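Local coordinates for probable transcriptional regulatory protein, Rv1404 (Mycobacterium tuberculosis, PDB 2NYX) that probably binds DNA as a dimeric transcriptional regulator of the MarR family, by means of a winged helix-turn-helix domain, at residues B[31-36]-B[43-48]; B[37-42]-B[110-115]; B[47-52]-B[67-72]; B[52-55]-B[59-62]; B[93-96]-B[101-104]. All coordinates share one frame; numbering follows the deposited sequence.

In the fold
All five contacts lie within the MarR-type region; contacts 1, 3 and 4 use helix 45-57, and contacts 4 and 5 the sheet. Contact 1 packs that helix on helix 26-39, and contact 2, centred about 8 Å away, sets the end of helix 26-39 on helix 107-128. Along the chain contacts 1 and 2 cross, while contacts 3, 4 and 5 fall between the two segments of contact 2. Contacts 3 and 4 lead to helix 62-69 and strand 60-61. Contact 5, about 10 Å from contact 4 between centres, packs the loop end of the wing. The series thus runs from a helical core beside the second subunit out to the wing.

Contact 1: residues B[31-36]-B[43-48]; sequences ISAHSI and ITIPQF
Ile36 packs over one face of the Phe48 ring where helix 26-39 meets the start of helix 45-57, a helix-helix contact in the core of the MarR-type fold. Its CG1 lies 4.2 Å from the centroid of the Phe48 ring, 23° off the ring normal, a CH-pi contact displaced toward the rim. The terminal methyl hangs past the rim, Ile36 CD1 3.7 Å from Phe48 CD2. The other branch, standing anti to the backbone N, turns to the loop, and there Ile36 CG2 meets Ile43 CG2 at 3.5 Å. A branched residue suits this place because its two arms reach ring and loop at once. Farther back along the helix, Ala33 is small enough for Ile45 to come up beside it, Ile45 CD1 resting 4.1 Å from Ala33 CB.

Outside this apolar shell, Val116 of helix 107-128 also touches Phe48, while Ile45 packs on Ile45 of the second subunit, so the contact borders the dimer interface. The start of helix 45-57 is fixed by a capping box: Thr44, at the N-cap, exchanges bonds with Gln47 and so ties down the turn that presents Ile43 and Ile45. Thr44 OG1 accepts from Gln47 N at 3.2 Å, while Thr44 N donates to Gln47 OE1 from above the plane of the amide carbonyl.

Contact 2: residues B[37-42]-B[110-115]; sequences AQVDEN and RDVVRQ
In the MarR-type fold helix 26-39 packs near its end on the long helix 107-128, and this small contact rests on Val39, whose two methyls meet Val112 and Gln115. The branches divide the work. Val39 CG1, anti to the backbone N (chi1 172°), faces Val112 CG2 at 4.4 Å, a loose apolar touch. It also lies 4.0 Å from Gln115 NE2, at the end of the extended glutamine chain. Val39 CG2 meets the root of that chain instead, 4.0 Å from Gln115 CB. Valine is short and branched, which suits a place between one buried residue and one at the surface; glutamine suits the exposed outer side, as its methylenes can cover a methyl.

In the turn that follows, Asp40 forms an Asx turn: its OD1 accepts from Asn42 N at 2.9 Å, approached on the anti side and 34° out of the carboxylate plane. Val116, one residue beyond Gln115, adds to the packing on Val39. Val112, which is buried, also touches Phe48 and Leu51 of helix 45-57, so helix 107-128 lies against both helix 26-39 and helix 45-57.

Contact 3: residues B[47-52]-B[67-72]; sequences QFRTLV and TLLGVQ
Leu69 packs its two methyls on Thr50 and Arg49 of helix 45-57, and this is the close-packed part of the contact. Leu69 CD1 comes 3.4 Å from Thr50 OG1, the nearest approach across the segments. The leucine methyl packs against the hydroxyl oxygen, whose hydrogen bond is made to Pro46 O one turn earlier in the same helix. Threonine therefore suits a buried helix face: the backbone takes care of its polar atom. The second methyl, Leu69 CD2, lies 3.8 Å from Arg49 CG, the two side chains running alongside one another and pointing opposite ways.

These residues join helix 45-57 to the helix-turn-helix, which is formed by helix 62-69 and helix 73-85, the latter probably the recognition helix as in MarR relatives. Helix 62-69 ends in a Schellman motif with Gly70, in the turn, as its C-prime residue; a positive phi of 71° is easily taken up by glycine, which has no side chain to clash. Beyond the turn, Thr76 of helix 73-85 packs on both Leu69 and Val71.

The looser side belongs to the polar part of Arg49. Its chain bends at chi2 (58°), and beyond the bend a water bridges the segments instead of direct packing. Arg49 NE donates to the water at 2.9 Å, and the water donates in turn to Leu68 O at 2.8 Å. The guanidinium reaches farther, forming a salt bridge from NH2 to Glu152. The second subunit also comes close, with Gly70 O hydrogen-bonded to His34 ND1 of that chain.

Contact 4: residues B[52-55]-B[59-62]; sequences VILS and PINL
Ile60 reaches from strand 60-61, the short edge strand of the winged helix-turn-helix sheet, to the last turns of helix 45-57, and the contacts between the two segments are purely apolar. Leu54 makes the closer touch: its CD2 lies 3.7 Å from Ile60 CG1, with the two side chains meeting at a slant. Ile53 meets the end of the same arm, Ile53 CG2 standing 4.3 Å from Ile60 CD1. Both encounters use one branch of Ile60, whose CG1 lies between the backbone N and the carbonyl carbon (chi1 52°), a rotation that carries the arm in over the helix. Isoleucine suits this place because its longer arm reaches Leu54 and Ile53 at once, and Leu65 and Leu68 of helix 62-69 add to the cover.

Polar bonds are made with neighbouring parts of the fold. The backbone of Ile60 pairs with Ala103 of strand 102-105, which ties the edge strand into the sheet. Asn61, whose side chain sets out away from the hydrophobic contact, is the N-cap of helix 62-69 and caps a backbone N just beyond Leu62. As further bonds, Asn61 OD1 is joined to Thr64 OG1, and Asn61 ND2 to Glu100 OE2.

Contact 5: residues B[93-96]-B[101-104]; sequences PHPT and LLAA
This is a surface contact in the wing, the beta-hairpin of the winged helix-turn-helix fold, where the chain leaving strand 89-92 lies beside the start of strand 102-105. Leu102 carries it, spreading its two methyls over successive residues of the opposite arm. Leu102 CD1 approaches the edge of the His94 ring, near its plane, and lies 3.7 Å from His94 CD2. Leu102 CD2 meets Pro95, the next residue along, 3.6 Å from Pro95 CD, with the leucine and proline side chains at about a right angle. As the direct neighbour of His94 in the chain, Pro95 also holds its CD 3.5 Å above a face of the His94 imidazole, toward the rim, so the three residues form one small cluster of hydrocarbon and ring edge. With CG anti to the backbone N (chi1 -178°), the histidine ring is placed for Leu102 to reach its edge.

Proline suits this bend, since its ring restricts the backbone while offering CH groups for packing. The histidine ring is also held by a hydrogen bond between its ND1 and Ser97 O, farther round the loop. Leu102 is held at the backbone by pairing with Leu92 of strand 89-92, and its side chain also touches Pro59.

No hydrogen bond crosses between the two segments, which implies that the loop end of the wing is packed by this cluster, beside the strand pairing.

Contact 1: residues B[31-36]-B[43-48]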
# COMPACT_ATOMS: atom_id res chain seq x y z
N ILE B 31 5.95 -1.74 5.22
CA ILE B 31 6.35 -3.15 5.19
C ILE B 31 5.74 -3.85 3.98
O ILE B 31 6.41 -4.61 3.28
CB ILE B 31 5.95 -3.91 6.48
CG1 ILE B 31 6.78 -3.44 7.68
CG2 ILE B 31 6.13 -5.43 6.31
CD1 ILE B 31 6.32 -4.04 9.02
N SER B 32 4.47 -3.57 3.73
CA SER B 32 3.78 -4.11 2.57
C SER B 32 4.46 -3.64 1.28
O SER B 32 4.76 -4.45 0.41
CB SER B 32 2.32 -3.72 2.58
OG SER B 32 1.69 -4.15 3.78
N ALA B 33 4.71 -2.34 1.19
CA ALA B 33 5.28 -1.74 -0.01
C ALA B 33 6.66 -2.29 -0.26
O ALA B 33 7.00 -2.61 -1.39
CB ALA B 33 5.32 -0.24 0.11
N HIS B 34 7.45 -2.43 0.80
CA HIS B 34 8.78 -2.99 0.72
C HIS B 34 8.75 -4.43 0.23
O HIS B 34 9.61 -4.81 -0.56
CB HIS B 34 9.48 -2.92 2.07
CG HIS B 34 10.84 -3.56 2.07
ND1 HIS B 34 11.11 -4.72 2.78
CD2 HIS B 34 11.99 -3.23 1.44
CE1 HIS B 34 12.37 -5.06 2.58
NE2 HIS B 34 12.92 -4.17 1.78
N SER B 35 7.79 -5.21 0.69
CA SER B 35 7.70 -6.63 0.32
C SER B 35 7.43 -6.83 -1.17
O SER B 35 7.94 -7.77 -1.77
CB SER B 35 6.68 -7.37 1.19
OG SER B 35 5.35 -7.14 0.76
N ILE B 36 6.62 -5.95 -1.74
CA ILE B 36 6.37 -5.95 -3.17
C ILE B 36 7.65 -5.60 -3.92
O ILE B 36 8.05 -6.29 -4.85
CB ILE B 36 5.29 -4.93 -3.55
CG1 ILE B 36 4.00 -5.21 -2.78
CG2 ILE B 36 5.04 -4.97 -5.06
CD1 ILE B 36 2.93 -4.11 -2.91
N ILE B 43 7.36 -3.38 -10.25
CA ILE B 43 5.92 -3.50 -10.12
C ILE B 43 5.32 -2.45 -9.17
O ILE B 43 5.73 -2.32 -8.02
CB ILE B 43 5.53 -4.96 -9.77
CG1 ILE B 43 4.03 -5.15 -9.85
CG2 ILE B 43 6.07 -5.36 -8.41
CD1 ILE B 43 3.65 -6.58 -10.09
N THR B 44 4.37 -1.67 -9.69
CA THR B 44 3.66 -0.66 -8.91
C THR B 44 2.66 -1.32 -7.96
O THR B 44 2.32 -2.49 -8.12
CB THR B 44 2.89 0.36 -9.80
OG1 THR B 44 1.72 -0.25 -10.36
CG2 THR B 44 3.77 0.92 -10.90
N ILE B 45 2.21 -0.56 -6.97
CA ILE B 45 1.21 -1.03 -6.00
C ILE B 45 -0.15 -1.38 -6.63
O ILE B 45 -0.71 -2.44 -6.32
CB ILE B 45 1.09 -0.07 -4.76
CG1 ILE B 45 2.35 -0.18 -3.89
CG2 ILE B 45 -0.18 -0.36 -3.96
CD1 ILE B 45 2.30 0.53 -2.55
N PRO B 46 -0.70 -0.49 -7.50
CA PRO B 46 -1.91 -0.89 -8.26
C PRO B 46 -1.73 -2.18 -9.07
O PRO B 46 -2.61 -3.05 -9.08
CB PRO B 46 -2.14 0.31 -9.18
CG PRO B 46 -1.52 1.48 -8.44
CD PRO B 46 -0.30 0.90 -7.80
N GLN B 47 -0.59 -2.32 -9.73
CA GLN B 47 -0.27 -3.54 -10.44
C GLN B 47 -0.30 -4.75 -9.51
O GLN B 47 -0.93 -5.76 -9.82
CB GLN B 47 1.09 -3.42 -11.13
CG GLN B 47 1.02 -2.59 -12.41
CD GLN B 47 2.38 -2.19 -12.93
OE1 GLN B 47 3.42 -2.65 -12.46
NE2 GLN B 47 2.38 -1.30 -13.93
N PHE B 48 0.34 -4.65 -8.35
CA PHE B 48 0.36 -5.78 -7.43
C PHE B 48 -1.04 -6.15 -6.91
O PHE B 48 -1.36 -7.33 -6.79
CB PHE B 48 1.34 -5.59 -6.28
CG PHE B 48 1.46 -6.81 -5.43
CD1 PHE B 48 2.15 -7.93 -5.89
CD2 PHE B 48 0.83 -6.88 -4.19
CE1 PHE B 48 2.23 -9.08 -5.12
CE2 PHE B 48 0.91 -8.03 -3.41
CZ PHE B 48 1.61 -9.13 -3.88

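Contact 2: residues B[37-42]-B[110-115]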
# COMPACT_ATOMS: atom_id res chain seq x y z
N ALA B 37 8.29 -4.52 -3.48
CA ALA B 37 9.47 -3.98 -4.13
C ALA B 37 10.65 -4.94 -4.09
O ALA B 37 11.52 -4.87 -4.95
CB ALA B 37 9.85 -2.66 -3.50
N GLN B 38 10.67 -5.84 -3.10
CA GLN B 38 11.79 -6.77 -2.93
C GLN B 38 11.75 -7.95 -3.89
O GLN B 38 12.76 -8.60 -4.12
CB GLN B 38 11.97 -7.21 -1.47
CG GLN B 38 11.04 -8.33 -0.96
CD GLN B 38 11.26 -8.69 0.53
OE1 GLN B 38 10.32 -8.63 1.34
NE2 GLN B 38 12.50 -9.05 0.88
N VAL B 39 10.58 -8.23 -4.46
CA VAL B 39 10.42 -9.34 -5.39
C VAL B 39 10.56 -8.87 -6.84
O VAL B 39 11.32 -9.45 -7.61
CB VAL B 39 9.10 -10.10 -5.17
CG1 VAL B 39 8.87 -11.14 -6.26
CG2 VAL B 39 9.11 -10.76 -3.79
N ASP B 40 9.82 -7.83 -7.20
CA ASP B 40 10.02 -7.15 -8.47
C ASP B 40 10.14 -5.66 -8.23
O ASP B 40 9.21 -5.03 -7.74
CB ASP B 40 8.91 -7.47 -9.48
CG ASP B 40 9.28 -7.07 -10.92
OD1 ASP B 40 10.05 -6.10 -11.11
OD2 ASP B 40 8.81 -7.74 -11.86
N GLU B 41 11.30 -5.12 -8.58
CA GLU B 41 11.63 -3.70 -8.41
C GLU B 41 10.68 -2.79 -9.16
O GLU B 41 10.45 -1.65 -8.74
CB GLU B 41 13.05 -3.43 -8.94
CG GLU B 41 14.13 -4.41 -8.50
CD GLU B 41 15.14 -4.66 -9.60
OE1 GLU B 41 16.36 -4.48 -9.37
OE2 GLU B 41 14.72 -5.03 -10.71
N ASN B 42 10.13 -3.30 -10.27
CA ASN B 42 9.38 -2.51 -11.25
C ASN B 42 7.87 -2.52 -11.10
O ASN B 42 7.17 -1.77 -11.78
CB ASN B 42 9.73 -2.99 -12.66
CG ASN B 42 11.02 -2.41 -13.18
OD1 ASN B 42 11.47 -2.77 -14.26
ND2 ASN B 42 11.63 -1.50 -12.42
N ARG B 110 1.47 -16.04 -10.14
CA ARG B 110 1.11 -16.66 -8.85
C ARG B 110 2.31 -16.74 -7.92
O ARG B 110 2.16 -16.57 -6.70
CB ARG B 110 0.49 -18.05 -9.04
CG ARG B 110 -0.49 -18.15 -10.21
CD ARG B 110 -1.14 -19.53 -10.33
NE ARG B 110 -2.53 -19.45 -9.87
CZ ARG B 110 -3.59 -19.52 -10.67
NH1 ARG B 110 -3.46 -19.72 -11.98
NH2 ARG B 110 -4.81 -19.42 -10.15
N ASP B 111 3.49 -17.00 -8.48
CA ASP B 111 4.74 -17.00 -7.72
C ASP B 111 5.04 -15.63 -7.13
O ASP B 111 5.40 -15.54 -5.96
CB ASP B 111 5.90 -17.45 -8.59
CG ASP B 111 5.82 -18.92 -8.95
OD1 ASP B 111 5.27 -19.71 -8.14
OD2 ASP B 111 6.31 -19.29 -10.05
N VAL B 112 4.87 -14.59 -7.93
CA VAL B 112 5.04 -13.22 -7.46
C VAL B 112 4.16 -12.93 -6.24
O VAL B 112 4.66 -12.51 -5.20
CB VAL B 112 4.81 -12.20 -8.60
CG1 VAL B 112 4.51 -10.81 -8.06
CG2 VAL B 112 6.03 -12.16 -9.50
N VAL B 113 2.86 -13.21 -6.36
CA VAL B 113 1.91 -13.03 -5.27
C VAL B 113 2.31 -13.86 -4.05
O VAL B 113 2.27 -13.37 -2.93
CB VAL B 113 0.45 -13.37 -5.70
CG1 VAL B 113 -0.49 -13.37 -4.49
CG2 VAL B 113 -0.07 -12.39 -6.75
N ARG B 114 2.68 -15.11 -4.27
CA ARG B 114 3.07 -16.01 -3.19
C ARG B 114 4.35 -15.56 -2.49
O ARG B 114 4.43 -15.58 -1.27
CB ARG B 114 3.21 -17.44 -3.72
CG ARG B 114 3.66 -18.47 -2.68
CD ARG B 114 3.60 -19.90 -3.28
NE ARG B 114 4.68 -20.79 -2.82
CZ ARG B 114 4.87 -21.19 -1.55
NH1 ARG B 114 4.09 -20.75 -0.57
NH2 ARG B 114 5.88 -22.01 -1.27
N GLN B 115 5.34 -15.14 -3.28
CA GLN B 115 6.63 -14.66 -2.77
C GLN B 115 6.54 -13.39 -1.92
O GLN B 115 7.10 -13.32 -0.84
CB GLN B 115 7.59 -14.45 -3.92
CG GLN B 115 8.28 -15.70 -4.39
CD GLN B 115 9.35 -15.41 -5.43
OE1 GLN B 115 10.54 -15.42 -5.13
NE2 GLN B 115 8.92 -15.12 -6.67

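Contact 3: residues B[47-52]-B[67-72]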
# COMPACT_ATOMS: atom_id res chain seq x y z
N GLN B 47 -0.59 -2.32 -9.73
CA GLN B 47 -0.27 -3.54 -10.44
C GLN B 47 -0.30 -4.75 -9.51
O GLN B 47 -0.93 -5.76 -9.82
CB GLN B 47 1.09 -3.42 -11.13
CG GLN B 47 1.02 -2.59 -12.41
CD GLN B 47 2.38 -2.19 -12.93
OE1 GLN B 47 3.42 -2.65 -12.46
NE2 GLN B 47 2.38 -1.30 -13.93
N PHE B 48 0.34 -4.65 -8.35
CA PHE B 48 0.36 -5.78 -7.43
C PHE B 48 -1.04 -6.15 -6.91
O PHE B 48 -1.36 -7.33 -6.79
CB PHE B 48 1.34 -5.59 -6.28
CG PHE B 48 1.46 -6.81 -5.43
CD1 PHE B 48 2.15 -7.93 -5.89
CD2 PHE B 48 0.83 -6.88 -4.19
CE1 PHE B 48 2.23 -9.08 -5.12
CE2 PHE B 48 0.91 -8.03 -3.41
CZ PHE B 48 1.61 -9.13 -3.88
N ARG B 49 -1.86 -5.14 -6.62
CA ARG B 49 -3.23 -5.37 -6.20
C ARG B 49 -4.03 -6.15 -7.27
O ARG B 49 -4.76 -7.09 -6.94
CB ARG B 49 -3.91 -4.04 -5.82
CG ARG B 49 -5.35 -4.17 -5.34
CD ARG B 49 -5.45 -5.08 -4.13
NE ARG B 49 -6.82 -5.49 -3.83
CZ ARG B 49 -7.15 -6.29 -2.82
NH1 ARG B 49 -6.22 -6.76 -2.01
NH2 ARG B 49 -8.41 -6.62 -2.62
N THR B 50 -3.88 -5.76 -8.53
CA THR B 50 -4.44 -6.49 -9.67
C THR B 50 -4.15 -7.98 -9.57
O THR B 50 -5.03 -8.82 -9.79
CB THR B 50 -3.88 -5.95 -11.01
OG1 THR B 50 -4.21 -4.58 -11.13
CG2 THR B 50 -4.45 -6.69 -12.20
N LEU B 51 -2.91 -8.32 -9.25
CA LEU B 51 -2.51 -9.72 -9.16
C LEU B 51 -3.22 -10.44 -8.02
O LEU B 51 -3.65 -11.57 -8.18
CB LEU B 51 -0.99 -9.87 -9.04
CG LEU B 51 -0.09 -9.28 -10.13
CD1 LEU B 51 1.34 -9.61 -9.82
CD2 LEU B 51 -0.47 -9.80 -11.48
N VAL B 52 -3.35 -9.77 -6.87
CA VAL B 52 -4.00 -10.36 -5.71
C VAL B 52 -5.48 -10.57 -5.97
O VAL B 52 -6.04 -11.62 -5.62
CB VAL B 52 -3.79 -9.51 -4.43
CG1 VAL B 52 -4.60 -10.08 -3.27
CG2 VAL B 52 -2.31 -9.45 -4.09
N THR B 67 -13.63 -2.41 -11.18
CA THR B 67 -14.56 -2.12 -10.10
C THR B 67 -13.98 -2.59 -8.78
O THR B 67 -14.04 -1.86 -7.79
CB THR B 67 -15.94 -2.75 -10.35
OG1 THR B 67 -16.45 -2.25 -11.59
CG2 THR B 67 -16.91 -2.39 -9.25
N LEU B 68 -13.38 -3.78 -8.79
CA LEU B 68 -12.74 -4.35 -7.61
C LEU B 68 -11.49 -3.57 -7.24
O LEU B 68 -11.21 -3.36 -6.06
CB LEU B 68 -12.42 -5.82 -7.81
CG LEU B 68 -13.58 -6.81 -7.85
CD1 LEU B 68 -13.06 -8.18 -8.25
CD2 LEU B 68 -14.34 -6.89 -6.53
N LEU B 69 -10.74 -3.11 -8.24
CA LEU B 69 -9.60 -2.23 -8.01
C LEU B 69 -9.99 -0.85 -7.46
O LEU B 69 -9.22 -0.25 -6.71
CB LEU B 69 -8.78 -2.04 -9.27
CG LEU B 69 -7.60 -2.98 -9.44
CD1 LEU B 69 -7.26 -3.07 -10.92
CD2 LEU B 69 -6.39 -2.53 -8.63
N GLY B 70 -11.17 -0.35 -7.85
CA GLY B 70 -11.58 1.02 -7.57
C GLY B 70 -10.78 2.00 -8.41
O GLY B 70 -10.47 3.11 -7.97
N VAL B 71 -10.43 1.57 -9.61
CA VAL B 71 -9.64 2.36 -10.56
C VAL B 71 -10.45 2.55 -11.85
O VAL B 71 -11.30 1.72 -12.18
CB VAL B 71 -8.28 1.66 -10.87
CG1 VAL B 71 -7.52 2.35 -12.00
CG2 VAL B 71 -7.43 1.61 -9.61
N GLN B 72 -10.20 3.66 -12.54
CA GLN B 72 -10.81 3.96 -13.84
C GLN B 72 -10.46 2.87 -14.87
O GLN B 72 -9.33 2.42 -14.92
CB GLN B 72 -10.36 5.36 -14.30
CG GLN B 72 -10.02 5.50 -15.79
CD GLN B 72 -9.30 6.81 -16.13
OE1 GLN B 72 -8.41 7.26 -15.40
NE2 GLN B 72 -9.70 7.43 -17.25
O HOH W 1 -9.02 -3.65 -4.33

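Contact 4: residues B[52-55]-B[59-62]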
# COMPACT_ATOMS: atom_id res chain seq x y z
N VAL B 52 -3.35 -9.77 -6.87
CA VAL B 52 -4.00 -10.36 -5.71
C VAL B 52 -5.48 -10.57 -5.97
O VAL B 52 -6.04 -11.62 -5.62
CB VAL B 52 -3.79 -9.51 -4.43
CG1 VAL B 52 -4.60 -10.08 -3.27
CG2 VAL B 52 -2.31 -9.45 -4.09
N ILE B 53 -6.12 -9.59 -6.60
CA ILE B 53 -7.52 -9.73 -6.99
C ILE B 53 -7.68 -10.95 -7.90
O ILE B 53 -8.63 -11.72 -7.74
CB ILE B 53 -8.07 -8.44 -7.63
CG1 ILE B 53 -7.87 -7.26 -6.67
CG2 ILE B 53 -9.55 -8.58 -7.94
CD1 ILE B 53 -8.52 -5.96 -7.13
N LEU B 54 -6.73 -11.15 -8.80
CA LEU B 54 -6.81 -12.28 -9.73
C LEU B 54 -6.63 -13.65 -9.05
O LEU B 54 -7.29 -14.62 -9.46
CB LEU B 54 -5.92 -12.09 -10.96
CG LEU B 54 -6.45 -11.05 -11.96
CD1 LEU B 54 -5.48 -10.84 -13.11
CD2 LEU B 54 -7.82 -11.43 -12.50
N SER B 55 -5.79 -13.72 -8.02
CA SER B 55 -5.65 -14.99 -7.29
C SER B 55 -6.88 -15.29 -6.44
O SER B 55 -7.26 -16.45 -6.29
CB SER B 55 -4.38 -15.03 -6.45
OG SER B 55 -4.52 -14.23 -5.31
N PRO B 59 -10.31 -15.92 -13.05
CA PRO B 59 -10.42 -15.12 -14.26
C PRO B 59 -11.67 -14.26 -14.23
O PRO B 59 -12.76 -14.76 -13.92
CB PRO B 59 -10.48 -16.17 -15.38
CG PRO B 59 -9.95 -17.41 -14.75
CD PRO B 59 -10.47 -17.35 -13.36
N ILE B 60 -11.49 -12.97 -14.50
CA ILE B 60 -12.57 -11.98 -14.59
C ILE B 60 -12.27 -11.00 -15.70
O ILE B 60 -11.11 -10.85 -16.12
CB ILE B 60 -12.73 -11.17 -13.29
CG1 ILE B 60 -11.39 -10.56 -12.86
CG2 ILE B 60 -13.39 -12.00 -12.22
CD1 ILE B 60 -11.49 -9.58 -11.69
N ASN B 61 -13.31 -10.32 -16.18
CA ASN B 61 -13.16 -9.36 -17.26
C ASN B 61 -12.68 -8.01 -16.75
O ASN B 61 -12.61 -7.79 -15.54
CB ASN B 61 -14.46 -9.26 -18.08
CG ASN B 61 -15.57 -8.53 -17.36
OD1 ASN B 61 -15.47 -8.17 -16.19
ND2 ASN B 61 -16.66 -8.29 -18.08
N LEU B 62 -12.34 -7.11 -17.66
CA LEU B 62 -11.83 -5.79 -17.30
C LEU B 62 -12.78 -4.94 -16.46
O LEU B 62 -12.34 -4.27 -15.53
CB LEU B 62 -11.36 -5.02 -18.54
CG LEU B 62 -9.86 -4.99 -18.84
CD1 LEU B 62 -9.14 -6.33 -18.53
CD2 LEU B 62 -9.62 -4.56 -20.31

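Contact 5: residues B[93-96]-B[101-104]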
# COMPACT_ATOMS: atom_id res chain seq x y z
N PRO B 93 -10.29 -16.52 -23.37
CA PRO B 93 -11.60 -16.37 -23.99
C PRO B 93 -12.71 -16.43 -22.95
O PRO B 93 -12.60 -17.16 -21.96
CB PRO B 93 -11.69 -17.59 -24.92
CG PRO B 93 -10.30 -18.02 -25.14
CD PRO B 93 -9.64 -17.77 -23.82
N HIS B 94 -13.77 -15.65 -23.16
CA HIS B 94 -14.91 -15.67 -22.24
C HIS B 94 -15.66 -16.99 -22.42
O HIS B 94 -15.93 -17.39 -23.55
CB HIS B 94 -15.82 -14.46 -22.48
CG HIS B 94 -16.99 -14.39 -21.55
ND1 HIS B 94 -18.22 -14.93 -21.86
CD2 HIS B 94 -17.12 -13.85 -20.32
CE1 HIS B 94 -19.05 -14.74 -20.85
NE2 HIS B 94 -18.41 -14.08 -19.91
N PRO B 95 -16.00 -17.68 -21.31
CA PRO B 95 -16.63 -19.00 -21.32
C PRO B 95 -17.93 -19.08 -22.14
O PRO B 95 -18.10 -20.03 -22.91
CB PRO B 95 -16.92 -19.27 -19.84
CG PRO B 95 -16.84 -17.94 -19.18
CD PRO B 95 -15.79 -17.21 -19.93
N THR B 96 -18.83 -18.11 -21.96
CA THR B 96 -20.13 -18.10 -22.65
C THR B 96 -20.02 -17.39 -24.01
O THR B 96 -19.22 -17.80 -24.86
CB THR B 96 -21.23 -17.44 -21.77
OG1 THR B 96 -20.89 -17.53 -20.38
CG2 THR B 96 -22.60 -18.11 -22.02
N LEU B 101 -12.52 -10.29 -23.49
CA LEU B 101 -11.56 -11.26 -23.00
C LEU B 101 -11.46 -11.20 -21.48
O LEU B 101 -11.68 -10.15 -20.87
CB LEU B 101 -10.20 -11.05 -23.66
CG LEU B 101 -9.84 -11.91 -24.89
CD1 LEU B 101 -11.04 -12.20 -25.80
CD2 LEU B 101 -8.72 -11.26 -25.68
N LEU B 102 -11.15 -12.34 -20.87
CA LEU B 102 -10.93 -12.43 -19.43
C LEU B 102 -9.46 -12.27 -19.09
O LEU B 102 -8.60 -12.55 -19.91
CB LEU B 102 -11.46 -13.77 -18.91
CG LEU B 102 -12.83 -13.82 -18.23
CD1 LEU B 102 -13.85 -12.97 -18.94
CD2 LEU B 102 -13.31 -15.26 -18.13
N ALA B 103 -9.17 -11.78 -17.89
CA ALA B 103 -7.80 -11.69 -17.39
C ALA B 103 -7.55 -12.73 -16.30
O ALA B 103 -8.37 -12.92 -15.41
CB ALA B 103 -7.53 -10.29 -16.84
N ALA B 104 -6.40 -13.40 -16.36
CA ALA B 104 -6.07 -14.41 -15.36
C ALA B 104 -4.58 -14.47 -15.08
O ALA B 104 -3.77 -14.04 -15.91
CB ALA B 104 -6.59 -15.79 -15.78